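Local coordinates for flagellin (Burkholderia pseudomallei, PDB 4CFI), which probably polymerises, as flagellins do, into the filament of the bacterial flagellum, and is an immunoreactive antigen, at residues A27-S31 against A230-M234; G71-S77 against S89-S95. One frame throughout, in Å; residues are numbered along the deposited sequence.

Contact 1 (A27-S31 against A230-M234); sequences AVQAS and AYQAM
Ala27 and Ala230 face each other where helix 2-31 nears its end and helix 227-257 has just begun. Their CA atoms are 5.0 Å apart. The two short helical segments run nearly antiparallel, at 152°, with axes 8.9 Å apart. The alanines let the backbones come to this distance. The CB atoms of Ala27, Ala230 and Ala233 all point toward the other helix. The pairing joins the N- and C-terminal helices, consistent with the antiparallel helical core of flagellins.

Met234 carries much of the contact. From CB its chain turns beside the backbone N and then runs extended toward helix 2-31. CG rests on Ala27 CB at 4.0 Å. The tip, CE, lies against the backbone of the opposite helix, beside Val28 CA and 3.3 Å from Ala27 O. It touches Val28 CG2 at 3.6 Å, the two side chains crossing at about a right angle. Ser31 OG also presses on CE, a tight contact. The Ser31 torsion (chi1 67°) folds OG back over its own helix, where it stands 3.1 Å from both Ala27 O and Val28 O. Ser31 CB meets Tyr231 CE1 at 3.8 Å, obliquely to the ring.

Ile224, in the loop before helix 227-257, packs on Ala27, Ala30 and Ala233. Gln227, one turn before Tyr231, donates to Ser31 O across the helices and to Tyr231 OH on its own helix.

Between the two segments the contact is mainly van der Waals packing. The Met234 methyl, probably slightly polarised by its sulfur, is set against oxygens. The fit here rests on small side chains and one long flexible one, while Gln227 supplies a polar bond nearby.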
loop_
_atom_site.group_PDB
_atom_site.type_symbol
_atom_site.label_atom_id
_atom_site.label_comp_id
_atom_site.label_asym_id
_atom_site.label_seq_id
_atom_site.Cartn_x
_atom_site.Cartn_y
_atom_site.Cartn_z
ATOM N N ALA A 27 -9.807 6.479 -6.798
ATOM C CA ALA A 27 -9.676 6.479 -5.354
ATOM C C ALA A 27 -9.497 7.894 -4.786
ATOM O O ALA A 27 -10.060 8.216 -3.736
ATOM C CB ALA A 27 -8.521 5.594 -4.939
ATOM N N VAL A 28 -8.687 8.719 -5.457
ATOM C CA VAL A 28 -8.529 10.124 -5.069
ATOM C C VAL A 28 -9.889 10.822 -5.119
ATOM O O VAL A 28 -10.284 11.501 -4.170
ATOM C CB VAL A 28 -7.483 10.861 -5.941
ATOM C CG1 VAL A 28 -7.506 12.366 -5.691
ATOM C CG2 VAL A 28 -6.101 10.303 -5.661
ATOM N N GLN A 29 -10.617 10.634 -6.212
ATOM C CA GLN A 29 -11.945 11.230 -6.368
ATOM C C GLN A 29 -12.895 10.803 -5.246
ATOM O O GLN A 29 -13.688 11.607 -4.741
ATOM C CB GLN A 29 -12.542 10.854 -7.725
ATOM C CG GLN A 29 -13.742 11.713 -8.102
ATOM C CD GLN A 29 -14.368 11.399 -9.460
ATOM O OE1 GLN A 29 -15.470 11.872 -9.745
ATOM N NE2 GLN A 29 -13.689 10.610 -10.295
ATOM N N ALA A 30 -12.814 9.538 -4.848
ATOM C CA ALA A 30 -13.717 8.982 -3.858
ATOM C C ALA A 30 -13.378 9.416 -2.436
ATOM O O ALA A 30 -14.178 9.249 -1.533
ATOM C CB ALA A 30 -13.713 7.468 -3.935
ATOM N N SER A 31 -12.181 9.949 -2.230
ATOM C CA SER A 31 -11.743 10.245 -0.876
ATOM C C SER A 31 -11.727 11.740 -0.539
ATOM O O SER A 31 -11.384 12.115 0.578
ATOM C CB SER A 31 -10.369 9.618 -0.643
ATOM O OG SER A 31 -9.398 10.254 -1.437
ATOM N N ALA A 230 -11.024 3.588 0.106
ATOM C CA ALA A 230 -10.325 4.458 -0.834
ATOM C C ALA A 230 -8.854 4.663 -0.444
ATOM O O ALA A 230 -7.952 4.621 -1.297
ATOM C CB ALA A 230 -11.049 5.790 -0.976
ATOM N N TYR A 231 -8.613 4.906 0.847
ATOM C CA TYR A 231 -7.246 5.020 1.329
ATOM C C TYR A 231 -6.473 3.703 1.163
ATOM O O TYR A 231 -5.288 3.725 0.776
ATOM C CB TYR A 231 -7.213 5.470 2.788
ATOM C CG TYR A 231 -7.709 6.889 3.061
ATOM C CD1 TYR A 231 -7.667 7.890 2.091
ATOM C CD2 TYR A 231 -8.172 7.237 4.329
ATOM C CE1 TYR A 231 -8.104 9.177 2.376
ATOM C CE2 TYR A 231 -8.608 8.528 4.620
ATOM C CZ TYR A 231 -8.560 9.494 3.646
ATOM O OH TYR A 231 -9.012 10.772 3.936
ATOM N N GLN A 232 -7.113 2.568 1.451
ATOM C CA GLN A 232 -6.471 1.277 1.205
ATOM C C GLN A 232 -6.109 1.118 -0.271
ATOM O O GLN A 232 -5.032 0.607 -0.585
ATOM C CB GLN A 232 -7.394 0.139 1.621
ATOM C CG GLN A 232 -7.524 -0.044 3.124
ATOM C CD GLN A 232 -8.583 -1.076 3.470
ATOM O OE1 GLN A 232 -9.736 -0.946 3.050
ATOM N NE2 GLN A 232 -8.213 -2.098 4.240
ATOM N N ALA A 233 -6.998 1.570 -1.162
ATOM C CA ALA A 233 -6.743 1.466 -2.604
ATOM C C ALA A 233 -5.547 2.301 -3.040
ATOM O O ALA A 233 -4.776 1.872 -3.897
ATOM C CB ALA A 233 -7.976 1.845 -3.413
ATOM N N MET A 234 -5.380 3.484 -2.463
ATOM C CA MET A 234 -4.238 4.317 -2.813
ATOM C C MET A 234 -2.912 3.604 -2.494
ATOM O O MET A 234 -1.997 3.599 -3.318
ATOM C CB MET A 234 -4.308 5.644 -2.085
ATOM C CG MET A 234 -5.416 6.533 -2.614
ATOM S SD MET A 234 -5.746 7.942 -1.554
ATOM C CE MET A 234 -7.018 8.762 -2.485
#

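Contact 2 (G71-S77 against S89-S95)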
loop_
_atom_site.group_PDB
_atom_site.type_symbol
_atom_site.label_atom_id
_atom_site.label_comp_id
_atom_site.label_asym_id
_atom_site.label_seq_id
_atom_site.Cartn_x
_atom_site.Cartn_y
_atom_site.Cartn_z
ATOM N N GLY A 71 2.285 -15.676 -14.639
ATOM C CA GLY A 71 3.247 -16.482 -13.891
ATOM C C GLY A 71 3.569 -17.816 -14.547
ATOM O O GLY A 71 4.559 -18.474 -14.198
ATOM N N SER A 72 2.783 -18.213 -15.541
ATOM C CA SER A 72 2.888 -19.564 -16.085
ATOM C C SER A 72 4.067 -19.769 -17.033
ATOM O O SER A 72 4.438 -20.919 -17.307
ATOM C CB SER A 72 1.579 -20.002 -16.765
ATOM O OG SER A 72 1.329 -19.291 -17.960
ATOM N N ALA A 73 4.664 -18.685 -17.525
ATOM C CA ALA A 73 5.809 -18.797 -18.440
ATOM C C ALA A 73 7.106 -19.180 -17.724
ATOM O O ALA A 73 8.031 -19.695 -18.352
ATOM C CB ALA A 73 5.996 -17.513 -19.240
ATOM N N GLY A 74 7.176 -18.935 -16.419
ATOM C CA GLY A 74 8.354 -19.268 -15.633
ATOM C C GLY A 74 9.544 -18.403 -15.981
ATOM O O GLY A 74 9.413 -17.214 -16.253
ATOM N N THR A 75 10.724 -19.006 -15.956
ATOM C CA THR A 75 11.954 -18.325 -16.350
ATOM C C THR A 75 12.328 -18.782 -17.742
ATOM O O THR A 75 12.490 -19.977 -17.973
ATOM C CB THR A 75 13.095 -18.611 -15.352
ATOM O OG1 THR A 75 12.677 -18.195 -14.042
ATOM C CG2 THR A 75 14.350 -17.855 -15.738
ATOM N N LEU A 76 12.446 -17.832 -18.667
ATOM C CA LEU A 76 12.850 -18.121 -20.042
ATOM C C LEU A 76 14.323 -17.779 -20.260
ATOM O O LEU A 76 14.842 -16.849 -19.656
ATOM C CB LEU A 76 11.988 -17.315 -21.010
ATOM C CG LEU A 76 10.471 -17.452 -20.864
ATOM C CD1 LEU A 76 9.764 -16.575 -21.888
ATOM C CD2 LEU A 76 10.050 -18.909 -21.008
ATOM N N SER A 77 14.992 -18.541 -21.116
ATOM C CA SER A 77 16.404 -18.310 -21.409
ATOM C C SER A 77 16.640 -18.251 -22.913
ATOM O O SER A 77 15.998 -18.975 -23.678
ATOM C CB SER A 77 17.262 -19.399 -20.760
ATOM O OG SER A 77 17.105 -19.369 -19.353
ATOM N N SER A 89 18.498 -14.580 -19.244
ATOM C CA SER A 89 17.352 -15.168 -18.587
ATOM C C SER A 89 16.355 -14.085 -18.248
ATOM O O SER A 89 16.726 -12.969 -17.877
ATOM C CB SER A 89 17.768 -15.896 -17.309
ATOM O OG SER A 89 18.588 -17.003 -17.626
ATOM N N VAL A 90 15.084 -14.445 -18.359
ATOM C CA VAL A 90 13.986 -13.539 -18.091
ATOM C C VAL A 90 13.028 -14.205 -17.097
ATOM O O VAL A 90 12.413 -15.233 -17.401
ATOM C CB VAL A 90 13.248 -13.196 -19.398
ATOM C CG1 VAL A 90 12.182 -12.136 -19.155
ATOM C CG2 VAL A 90 14.238 -12.726 -20.459
ATOM N N ASP A 91 12.915 -13.610 -15.913
ATOM C CA ASP A 91 12.050 -14.119 -14.851
ATOM C C ASP A 91 10.604 -13.618 -15.002
ATOM O O ASP A 91 10.288 -12.490 -14.610
ATOM C CB ASP A 91 12.612 -13.710 -13.482
ATOM C CG ASP A 91 11.792 -14.249 -12.327
ATOM O OD1 ASP A 91 10.660 -14.718 -12.566
ATOM O OD2 ASP A 91 12.284 -14.203 -11.177
ATOM N N LEU A 92 9.740 -14.482 -15.542
ATOM C CA LEU A 92 8.304 -14.217 -15.694
ATOM C C LEU A 92 7.479 -15.134 -14.785
ATOM O O LEU A 92 6.393 -15.612 -15.155
ATOM C CB LEU A 92 7.880 -14.424 -17.145
ATOM C CG LEU A 92 8.542 -13.486 -18.153
ATOM C CD1 LEU A 92 8.164 -13.910 -19.564
ATOM C CD2 LEU A 92 8.163 -12.036 -17.887
ATOM N N THR A 93 7.975 -15.347 -13.577
ATOM C CA THR A 93 7.316 -16.236 -12.628
ATOM C C THR A 93 6.171 -15.587 -11.832
ATOM O O THR A 93 5.333 -16.301 -11.287
ATOM C CB THR A 93 8.321 -16.807 -11.611
ATOM O OG1 THR A 93 8.914 -15.738 -10.863
ATOM C CG2 THR A 93 9.424 -17.596 -12.312
ATOM N N GLN A 94 6.162 -14.254 -11.752
ATOM C CA GLN A 94 5.140 -13.514 -10.989
ATOM C C GLN A 94 3.911 -13.173 -11.832
ATOM O O GLN A 94 4.019 -12.568 -12.908
ATOM C CB GLN A 94 5.722 -12.223 -10.394
ATOM C CG GLN A 94 4.704 -11.092 -10.233
ATOM C CD GLN A 94 4.350 -10.725 -8.790
ATOM O OE1 GLN A 94 5.231 -10.343 -8.008
ATOM N NE2 GLN A 94 3.042 -10.783 -8.447
ATOM N N SER A 95 2.746 -13.574 -11.328
ATOM C CA SER A 95 1.473 -13.250 -11.943
ATOM C C SER A 95 1.123 -11.787 -11.738
ATOM O O SER A 95 1.311 -11.218 -10.651
ATOM C CB SER A 95 0.374 -14.088 -11.288
ATOM O OG SER A 95 -0.893 -13.801 -11.825
HETATM O O HOH W 1 4.426 -15.726 -16.839
#
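Leu76 and Val90 form an antiparallel hydrogen-bonded pair, with Leu76 N to Val90 O at 2.9 Å and Val90 N to Leu76 O at 2.7 Å, in a two-stranded hairpin whose strands run at 161° to each other. A further bond, from Leu92 N to Gly74 O at 2.8 Å, is more bent (139° at the hydrogen). Beyond it the strands part at the type I turn from Gly71 to Gly74. A water fills in there: it donates to Leu92 O at 2.6 Å and accepts from Ala73 N. Gly71 CA lies close against the carbonyls of Leu92 and Thr93.

Thr75, Ser77, Ser89 and Asp91 line one face of the sheet. In one of two conformers of Ser77, its OG is 3.3 Å from Ser89 OG, a long hydrogen bond that holds for that copy only. Thr75 lies alongside Thr93, its OG1 near Thr93 CG2. Asp91 makes an Asx turn: OD1 accepts a hydrogen bond from Thr93 N at 2.9 Å, nearly along its C-O axis. The same oxygen accepts from Thr93 OG1 at 2.6 Å through its syn lone pair. The Thr93 torsion (chi1 61°) swings OG1 to that oxygen. Two donors from Thr93 thus converge on OD1, which limits the rotation of the carboxylate.

Leu76 and Val90 lie on the other face. Leu76 CD1 meets Leu92 CD1 at 3.9 Å, and Ala73 CB packs on Leu92 CB.

Leu76, Val90 and Leu92 seat the hairpin on the long terminal helices. Leu76 touches Ile5 and Val90 touches Leu6, both of helix 2-31. Val90 and Leu92 also pack on Leu251 of helix 227-257, while the face bearing Thr75 and Ser89 is exposed.

Overall arrangement
From the N terminus, helix 2-31 leads into the first half of contact 1 at 27-31. The chain then runs through helix 37-60 to 71-77. Contact 2 closes a short loop there, through strands 74-79 and 87-92. The chain continues through the three-stranded sheet and helices 160-167 and 197-213 before 230-234 completes contact 1. The short closure therefore lies wholly within the long one. The contacts do not touch; their nearest atoms are about 16 Å apart. Contact 1 joins the two terminal helices directly. Contact 2 shapes a hairpin that packs near the start of helix 2-31 and toward the end of helix 227-257, so each contact bears on the same helical core.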